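Long-range contacts in cystathionine beta-lyase family protein, YNBB B.subtilis ortholog (Clostridium acetobutylicum, PDB 3HVY), which carries a covalently bound pyridoxal phosphate and probably acts as a lyase of the methionine gamma-lyase family, with a putative role in aluminium resistance: residues D39-Y44 / V225-P230; I182-G187 / K329-I334. All blocks are in the same frame, centred on the assembly; numbering follows the deposited sequence.

Contact 1 (D39-Y44 / V225-P230); sequences DEIREY and VEEKEP. With EDO (1,2-ethanediol), chain Y.
I41 and Y44, one helical turn apart on helix 18-55, pack against the loop V225-E227 of the large PLP-binding domain, which has the fold type I topology of the aminotransferase superfamily. From CB, the I41 side chain forks. CG2, anti to the backbone N because CG1 takes chi1 -71°, rests on the loop backbone, 3.8 Å from both V225 O and E226 C. It also lies 3.9 Å from E227 N, a buried amide with no partner in the model. The other branch reaches out through CG1 to CD1, whose end comes 4.0 Å from E227 OE1. Next to it, the Y44 ring lies across the E227 side chain, CD2 being 3.6 Å from E227 CB, while E227 O approaches the ring's edge near its plane, 3.4 Å from CE2. That same carbonyl accepts from K48, and E226 O accepts from N45, so the helix also holds the loop by polar contacts. R42 points away from the loop; its NE pairs with D412 of the second subunit. D39 OD1 lies above the guanidinium rim, attracted by charge alone, and R42 NH1 gives a weak, bent hydrogen bond to O2 of the ethanediol (3.2 Å, 133°).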
ATOM      1  N   ASP D  39      -9.206  33.140  -9.020  1.00 30.20           N
ATOM      2  CA  ASP D  39      -7.743  33.017  -8.894  1.00 30.44           C
ATOM      3  C   ASP D  39      -7.210  33.728  -7.667  1.00 31.40           C
ATOM      4  O   ASP D  39      -6.204  33.317  -7.101  1.00 33.02           O
ATOM      5  CB  ASP D  39      -7.055  33.552 -10.130  1.00 30.59           C
ATOM      6  CG  ASP D  39      -7.222  32.655 -11.306  1.00 31.84           C
ATOM      7  OD1 ASP D  39      -7.646  31.492 -11.149  1.00 38.44           O
ATOM      8  OD2 ASP D  39      -6.905  33.151 -12.385  1.00 36.65           O
ATOM      9  N   GLU D  40      -7.846  34.838  -7.326  1.00 30.57           N
ATOM     10  CA  GLU D  40      -7.504  35.641  -6.126  1.00 30.83           C
ATOM     11  C   GLU D  40      -7.760  34.870  -4.847  1.00 31.30           C
ATOM     12  O   GLU D  40      -6.935  34.849  -3.936  1.00 29.28           O
ATOM     13  CB  GLU D  40      -8.319  36.916  -6.109  1.00 31.41           C
ATOM     14  CG  GLU D  40      -7.941  37.852  -7.268  1.00 38.07           C
ATOM     15  CD  GLU D  40      -8.887  39.041  -7.373  1.00 46.45           C
ATOM     16  OE1 GLU D  40      -9.747  39.192  -6.482  1.00 47.13           O
ATOM     17  OE2 GLU D  40      -8.777  39.795  -8.357  1.00 43.41           O
ATOM     18  N   ILE D  41      -8.923  34.220  -4.807  1.00 28.04           N
ATOM     19  CA  ILE D  41      -9.263  33.352  -3.705  1.00 27.46           C
ATOM     20  C   ILE D  41      -8.324  32.139  -3.643  1.00 30.33           C
ATOM     21  O   ILE D  41      -7.870  31.764  -2.565  1.00 31.86           O
ATOM     22  CB  ILE D  41     -10.741  32.900  -3.819  1.00 29.78           C
ATOM     23  CG1 ILE D  41     -11.684  34.079  -3.525  1.00 32.90           C
ATOM     24  CG2 ILE D  41     -11.040  31.766  -2.841  1.00 27.28           C
ATOM     25  CD1 ILE D  41     -13.144  33.719  -3.664  1.00 32.18           C
ATOM     26  N   ARG D  42      -8.007  31.532  -4.789  1.00 27.49           N
ATOM     27  CA  ARG D  42      -7.151  30.369  -4.819  1.00 27.67           C
ATOM     28  C   ARG D  42      -5.781  30.679  -4.258  1.00 28.56           C
ATOM     29  O   ARG D  42      -5.185  29.869  -3.563  1.00 26.17           O
ATOM     30  CB  ARG D  42      -6.969  29.948  -6.278  1.00 26.48           C
ATOM     31  CG  ARG D  42      -6.211  28.728  -6.452  1.00 27.48           C
ATOM     32  CD  ARG D  42      -6.132  28.303  -7.933  1.00 28.13           C
ATOM     33  NE  ARG D  42      -5.408  29.328  -8.668  1.00 29.23           N
ATOM     34  CZ  ARG D  42      -5.323  29.422  -9.989  1.00 29.15           C
ATOM     35  NH1 ARG D  42      -5.926  28.566 -10.758  1.00 36.78           N
ATOM     36  NH2 ARG D  42      -4.615  30.401 -10.530  1.00 34.64           N
ATOM     37  N   GLU D  43      -5.258  31.848  -4.615  1.00 28.56           N
ATOM     38  CA  GLU D  43      -3.941  32.266  -4.185  1.00 27.75           C
ATOM     39  C   GLU D  43      -3.881  32.397  -2.639  1.00 32.87           C
ATOM     40  O   GLU D  43      -2.922  31.967  -1.967  1.00 30.66           O
ATOM     41  CB  GLU D  43      -3.667  33.597  -4.848  1.00 29.11           C
ATOM     42  CG  GLU D  43      -2.357  34.219  -4.481  1.00 33.88           C
ATOM     43  CD  GLU D  43      -2.154  35.569  -5.159  1.00 38.53           C
ATOM     44  OE1 GLU D  43      -2.896  36.546  -4.834  1.00 37.61           O
ATOM     45  OE2 GLU D  43      -1.198  35.650  -5.963  1.00 43.63           O
ATOM     46  N   TYR D  44      -4.918  33.021  -2.094  1.00 30.55           N
ATOM     47  CA  TYR D  44      -5.057  33.150  -0.669  1.00 30.11           C
ATOM     48  C   TYR D  44      -5.073  31.757   0.008  1.00 31.38           C
ATOM     49  O   TYR D  44      -4.341  31.485   0.950  1.00 30.31           O
ATOM     50  CB  TYR D  44      -6.357  33.883  -0.358  1.00 29.23           C
ATOM     51  CG  TYR D  44      -6.530  34.021   1.129  1.00 33.65           C
ATOM     52  CD1 TYR D  44      -5.752  34.916   1.830  1.00 43.17           C
ATOM     53  CD2 TYR D  44      -7.443  33.240   1.832  1.00 35.68           C
ATOM     54  CE1 TYR D  44      -5.870  35.053   3.183  1.00 54.33           C
ATOM     55  CE2 TYR D  44      -7.572  33.372   3.202  1.00 38.53           C
ATOM     56  CZ  TYR D  44      -6.770  34.288   3.868  1.00 52.74           C
ATOM     57  OH  TYR D  44      -6.826  34.485   5.222  1.00 52.68           O
ATOM     58  N   VAL D 225     -13.633  26.859  -1.565  1.00 29.10           N
ATOM     59  CA  VAL D 225     -14.350  27.585  -2.576  1.00 27.45           C
ATOM     60  C   VAL D 225     -14.383  29.104  -2.252  1.00 29.69           C
ATOM     61  O   VAL D 225     -14.406  29.943  -3.156  1.00 31.48           O
ATOM     62  CB  VAL D 225     -15.747  27.012  -2.817  1.00 26.51           C
ATOM     63  CG1 VAL D 225     -16.512  27.929  -3.859  1.00 25.33           C
ATOM     64  CG2 VAL D 225     -15.626  25.539  -3.292  1.00 26.91           C
ATOM     65  N   GLU D 226     -14.393  29.442  -0.975  1.00 31.01           N
ATOM     66  CA  GLU D 226     -14.280  30.818  -0.532  1.00 30.96           C
ATOM     67  C   GLU D 226     -12.989  30.934   0.276  1.00 29.89           C
ATOM     68  O   GLU D 226     -12.325  29.933   0.588  1.00 30.45           O
ATOM     69  CB  GLU D 226     -15.488  31.232   0.326  1.00 30.61           C
ATOM     70  CG  GLU D 226     -16.843  31.190  -0.411  1.00 30.42           C
ATOM     71  CD  GLU D 226     -17.959  31.918   0.328  1.00 32.10           C
ATOM     72  OE1 GLU D 226     -17.717  33.041   0.763  1.00 32.42           O
ATOM     73  OE2 GLU D 226     -19.098  31.403   0.429  1.00 31.36           O
ATOM     74  N   GLU D 227     -12.666  32.157   0.670  1.00 28.59           N
ATOM     75  CA  GLU D 227     -11.446  32.408   1.454  1.00 31.50           C
ATOM     76  C   GLU D 227     -11.630  32.078   2.927  1.00 31.82           C
ATOM     77  O   GLU D 227     -10.656  32.020   3.680  1.00 31.15           O
ATOM     78  CB  GLU D 227     -10.954  33.855   1.218  1.00 34.02           C
ATOM     79  CG  GLU D 227     -11.726  34.977   1.815  1.00 40.41           C
ATOM     80  CD  GLU D 227     -13.200  35.124   1.345  1.00 55.97           C
ATOM     81  OE1 GLU D 227     -13.649  34.628   0.239  1.00 40.93           O
ATOM     82  OE2 GLU D 227     -13.918  35.774   2.140  1.00 52.81           O
ATOM     83  N   LYS D 228     -12.887  31.874   3.340  1.00 31.95           N
ATOM     84  CA  LYS D 228     -13.220  31.489   4.711  1.00 30.97           C
ATOM     85  C   LYS D 228     -14.012  30.208   4.679  1.00 30.98           C
ATOM     86  O   LYS D 228     -14.580  29.841   3.662  1.00 28.24           O
ATOM     87  CB  LYS D 228     -14.090  32.539   5.405  1.00 30.77           C
ATOM     88  CG  LYS D 228     -13.422  33.860   5.687  1.00 37.15           C
ATOM     89  CD  LYS D 228     -14.344  34.833   6.493  1.00 37.58           C
ATOM     90  N   GLU D 229     -14.040  29.547   5.823  1.00 31.04           N
ATOM     91  CA  GLU D 229     -14.819  28.346   6.059  1.00 28.41           C
ATOM     92  C   GLU D 229     -15.821  28.678   7.189  1.00 30.39           C
ATOM     93  O   GLU D 229     -15.751  29.729   7.799  1.00 30.59           O
ATOM     94  CB  GLU D 229     -13.870  27.205   6.466  1.00 29.07           C
ATOM     95  CG  GLU D 229     -12.872  26.805   5.377  1.00 32.45           C
ATOM     96  CD  GLU D 229     -13.533  26.291   4.121  1.00 33.97           C
ATOM     97  OE1 GLU D 229     -14.626  25.714   4.255  1.00 35.49           O
ATOM     98  OE2 GLU D 229     -12.958  26.464   2.987  1.00 28.24           O
ATOM     99  N   PRO D 230     -16.811  27.823   7.410  1.00 28.82           N
ATOM    100  CA  PRO D 230     -17.861  28.112   8.416  1.00 28.06           C
ATOM    101  C   PRO D 230     -17.313  28.297   9.835  1.00 27.64           C
ATOM    102  O   PRO D 230     -17.876  29.028  10.630  1.00 29.35           O
ATOM    103  CB  PRO D 230     -18.760  26.908   8.310  1.00 29.25           C
ATOM    104  CG  PRO D 230     -18.520  26.386   6.916  1.00 28.94           C
ATOM    105  CD  PRO D 230     -17.078  26.592   6.665  1.00 30.07           C
TER
HETATM  106  C1  EDO Y 428      -7.080  26.724 -15.870  1.00 38.18           C
HETATM  107  O1  EDO Y 428      -7.156  25.311 -15.781  1.00 30.34           O
HETATM  108  C2  EDO Y 428      -7.825  27.328 -14.706  1.00 49.03           C
HETATM  109  O2  EDO Y 428      -6.996  27.581 -13.559  1.00 32.84           O

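Contact 2 (I182-G187 / K329-I334); sequences IQRSTG and KRTDII
R184 meets T331 side-on: NE and NH2 both donate to the single atom T331 OG1, each at 3.1 Å and each bent to about 145°. The hydroxyl lies close to the guanidinium plane, at its edge, and the arginine gets there fully extended, with CG anti to the backbone N (chi1 178°). Beside this pair S185 OG donates to D332 OD2 at 2.7 Å, arriving from above the carboxylate plane, and I334 CG1 packs against the same hydroxyl at 3.9 Å. Q183 ends strand 177-183 in the mixed central sheet of the fold type I large domain, and R184 is the first residue beyond it, whereas T331-I334 lead into strand 334-338 of the C-terminal antiparallel sheet, so the contact ties the two sheets together. One shell further out, N219 OD1 accepts from R184 NH1, and loop 225-230 supplies carboxylates to both R184 and T331. D332 OD2 has a second hydroxyl partner in S193, and OD1 accepts from I334 N at 3.0 Å, closing an Asx turn. On the strand side, Q183 NE2 donates to S185 O at 2.9 Å, nearly along the carbonyl axis, while Q183 OE1 accepts from Y127 N.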
ATOM      1  N   ILE D 182     -26.734  23.022  10.103  1.00 29.04           N
ATOM      2  CA  ILE D 182     -26.786  23.824   8.883  1.00 29.10           C
ATOM      3  C   ILE D 182     -26.134  22.974   7.781  1.00 29.48           C
ATOM      4  O   ILE D 182     -25.069  22.430   7.967  1.00 31.96           O
ATOM      5  CB  ILE D 182     -26.025  25.142   9.035  1.00 31.48           C
ATOM      6  CG1 ILE D 182     -26.646  25.967  10.184  1.00 32.22           C
ATOM      7  CG2 ILE D 182     -25.975  25.929   7.695  1.00 30.05           C
ATOM      8  CD1 ILE D 182     -25.917  27.289  10.523  1.00 30.14           C
ATOM      9  N   GLN D 183     -26.801  22.839   6.651  1.00 28.49           N
ATOM     10  CA  GLN D 183     -26.185  22.218   5.442  1.00 30.47           C
ATOM     11  C   GLN D 183     -25.719  23.356   4.485  1.00 30.51           C
ATOM     12  O   GLN D 183     -26.528  24.152   4.012  1.00 32.66           O
ATOM     13  CB  GLN D 183     -27.237  21.361   4.783  1.00 30.72           C
ATOM     14  CG  GLN D 183     -26.752  20.522   3.637  1.00 34.09           C
ATOM     15  CD  GLN D 183     -27.816  19.554   3.175  1.00 41.63           C
ATOM     16  OE1 GLN D 183     -28.338  18.757   3.972  1.00 41.02           O
ATOM     17  NE2 GLN D 183     -28.143  19.596   1.871  1.00 37.44           N
ATOM     18  N   ARG D 184     -24.424  23.431   4.205  1.00 29.67           N
ATOM     19  CA  ARG D 184     -23.887  24.480   3.335  1.00 30.41           C
ATOM     20  C   ARG D 184     -24.316  24.288   1.872  1.00 32.54           C
ATOM     21  O   ARG D 184     -24.861  25.197   1.242  1.00 31.07           O
ATOM     22  CB  ARG D 184     -22.368  24.513   3.460  1.00 27.79           C
ATOM     23  CG  ARG D 184     -21.682  25.521   2.570  1.00 29.30           C
ATOM     24  CD  ARG D 184     -20.165  25.585   2.918  1.00 30.27           C
ATOM     25  NE  ARG D 184     -19.482  26.511   2.053  1.00 31.13           N
ATOM     26  CZ  ARG D 184     -18.173  26.769   2.112  1.00 31.85           C
ATOM     27  NH1 ARG D 184     -17.391  26.154   2.998  1.00 29.96           N
ATOM     28  NH2 ARG D 184     -17.649  27.620   1.262  1.00 31.01           N
ATOM     29  N   SER D 185     -24.066  23.092   1.341  1.00 33.11           N
ATOM     30  CA  SER D 185     -24.427  22.759  -0.035  1.00 36.67           C
ATOM     31  C   SER D 185     -25.887  22.288  -0.160  1.00 36.63           C
ATOM     32  O   SER D 185     -26.330  21.414   0.580  1.00 35.22           O
ATOM     33  CB  SER D 185     -23.467  21.679  -0.550  1.00 37.53           C
ATOM     34  OG  SER D 185     -23.705  21.384  -1.899  1.00 38.59           O
ATOM     35  N   THR D 186     -26.647  22.877  -1.078  1.00 34.91           N
ATOM     36  CA  THR D 186     -28.026  22.454  -1.314  1.00 39.36           C
ATOM     37  C   THR D 186     -27.983  21.012  -1.808  1.00 42.86           C
ATOM     38  O   THR D 186     -27.019  20.575  -2.450  1.00 45.54           O
ATOM     39  CB  THR D 186     -28.653  23.289  -2.475  1.00 39.25           C
ATOM     40  OG1 THR D 186     -28.578  24.681  -2.153  1.00 40.50           O
ATOM     41  CG2 THR D 186     -30.089  22.852  -2.830  1.00 41.43           C
ATOM     42  N   GLY D 187     -29.001  20.229  -1.573  1.00 46.20           N
ATOM     43  CA  GLY D 187     -28.912  18.918  -2.259  1.00 49.78           C
ATOM     44  C   GLY D 187     -29.577  18.942  -3.642  1.00 48.19           C
ATOM     45  O   GLY D 187     -29.251  19.731  -4.536  1.00 45.58           O
ATOM     46  N   LYS D 329     -21.407  34.327  -7.283  1.00 32.68           N
ATOM     47  CA  LYS D 329     -20.169  33.857  -6.659  1.00 32.79           C
ATOM     48  C   LYS D 329     -20.465  32.592  -5.810  1.00 32.31           C
ATOM     49  O   LYS D 329     -21.423  32.511  -5.062  1.00 31.05           O
ATOM     50  CB  LYS D 329     -19.467  34.959  -5.848  1.00 32.83           C
ATOM     51  CG  LYS D 329     -19.042  36.228  -6.713  1.00 37.14           C
ATOM     52  CD  LYS D 329     -18.109  35.891  -7.907  1.00 38.73           C
ATOM     53  CE  LYS D 329     -17.482  37.134  -8.573  1.00 49.84           C
ATOM     54  NZ  LYS D 329     -18.385  37.875  -9.479  1.00 45.95           N
ATOM     55  N   ARG D 330     -19.638  31.581  -6.029  1.00 32.51           N
ATOM     56  CA  ARG D 330     -19.860  30.260  -5.502  1.00 31.40           C
ATOM     57  C   ARG D 330     -19.409  30.011  -4.068  1.00 30.62           C
ATOM     58  O   ARG D 330     -18.517  30.684  -3.522  1.00 28.10           O
ATOM     59  CB  ARG D 330     -19.175  29.253  -6.436  1.00 30.47           C
ATOM     60  CG  ARG D 330     -19.536  29.403  -7.922  1.00 31.59           C
ATOM     61  CD  ARG D 330     -20.989  29.433  -8.103  1.00 29.63           C
ATOM     62  NE  ARG D 330     -21.493  29.726  -9.466  1.00 32.42           N
ATOM     63  CZ  ARG D 330     -21.790  28.782 -10.356  1.00 34.62           C
ATOM     64  NH1 ARG D 330     -21.549  27.522 -10.093  1.00 29.38           N
ATOM     65  NH2 ARG D 330     -22.313  29.098 -11.525  1.00 31.39           N
ATOM     66  N   THR D 331     -20.084  29.040  -3.471  1.00 31.18           N
ATOM     67  CA  THR D 331     -19.714  28.556  -2.174  1.00 28.11           C
ATOM     68  C   THR D 331     -19.394  27.082  -2.174  1.00 30.32           C
ATOM     69  O   THR D 331     -18.759  26.580  -1.208  1.00 29.00           O
ATOM     70  CB  THR D 331     -20.814  28.870  -1.140  1.00 30.34           C
ATOM     71  OG1 THR D 331     -20.243  28.793   0.156  1.00 32.31           O
ATOM     72  CG2 THR D 331     -21.994  27.907  -1.230  1.00 29.13           C
ATOM     73  N   ASP D 332     -19.869  26.358  -3.212  1.00 29.51           N
ATOM     74  CA  ASP D 332     -19.515  24.971  -3.419  1.00 30.25           C
ATOM     75  C   ASP D 332     -19.224  24.714  -4.911  1.00 31.18           C
ATOM     76  O   ASP D 332     -19.229  25.643  -5.704  1.00 30.44           O
ATOM     77  CB  ASP D 332     -20.563  24.033  -2.836  1.00 29.90           C
ATOM     78  CG  ASP D 332     -21.864  24.106  -3.562  1.00 32.36           C
ATOM     79  OD1 ASP D 332     -21.826  24.475  -4.741  1.00 34.53           O
ATOM     80  OD2 ASP D 332     -22.916  23.781  -2.983  1.00 37.60           O
ATOM     81  N   ILE D 333     -18.916  23.474  -5.252  1.00 31.35           N
ATOM     82  CA  ILE D 333     -18.533  23.097  -6.626  1.00 30.45           C
ATOM     83  C   ILE D 333     -19.691  22.582  -7.497  1.00 30.90           C
ATOM     84  O   ILE D 333     -19.481  22.141  -8.623  1.00 30.60           O
ATOM     85  CB  ILE D 333     -17.382  22.045  -6.668  1.00 32.20           C
ATOM     86  CG1 ILE D 333     -17.764  20.750  -5.964  1.00 24.79           C
ATOM     87  CG2 ILE D 333     -16.057  22.603  -6.065  1.00 27.12           C
ATOM     88  CD1 ILE D 333     -16.851  19.557  -6.297  1.00 28.59           C
ATOM     89  N   ILE D 334     -20.903  22.682  -7.002  1.00 27.54           N
ATOM     90  CA  ILE D 334     -22.041  22.101  -7.697  1.00 30.19           C
ATOM     91  C   ILE D 334     -22.685  23.071  -8.694  1.00 29.72           C
ATOM     92  O   ILE D 334     -22.781  24.263  -8.411  1.00 28.82           O
ATOM     93  CB  ILE D 334     -23.150  21.706  -6.721  1.00 32.19           C
ATOM     94  CG1 ILE D 334     -22.608  20.820  -5.587  1.00 34.67           C
ATOM     95  CG2 ILE D 334     -24.322  21.021  -7.472  1.00 32.60           C
ATOM     96  CD1 ILE D 334     -21.865  19.637  -6.078  1.00 43.46           C
TER

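The centres of contacts 1 and 2 lie about 14 Å apart, and the two meet directly. Along the chain their segments alternate: 39-44, 182-187, 225-230, then 329-334. Two of these belong to the large domain around its seven-stranded sheet: 182-187 takes in the last two residues of strand 177-183 and the turn after it, while the loop 225-230 comes between strands 214-218 and 237-241. This loop forms the bridge: E229 OE1 makes a salt bridge to R184 NH1 (3.1 Å), E226 OE2, also held by I196 N, probably hydrogen-bonds T331 OG1 (2.9 Å), and V225 packs on R330 and T331. It thus links helix 18-55, the central sheet and the approach to the C-terminal five-stranded sheet within one buried region.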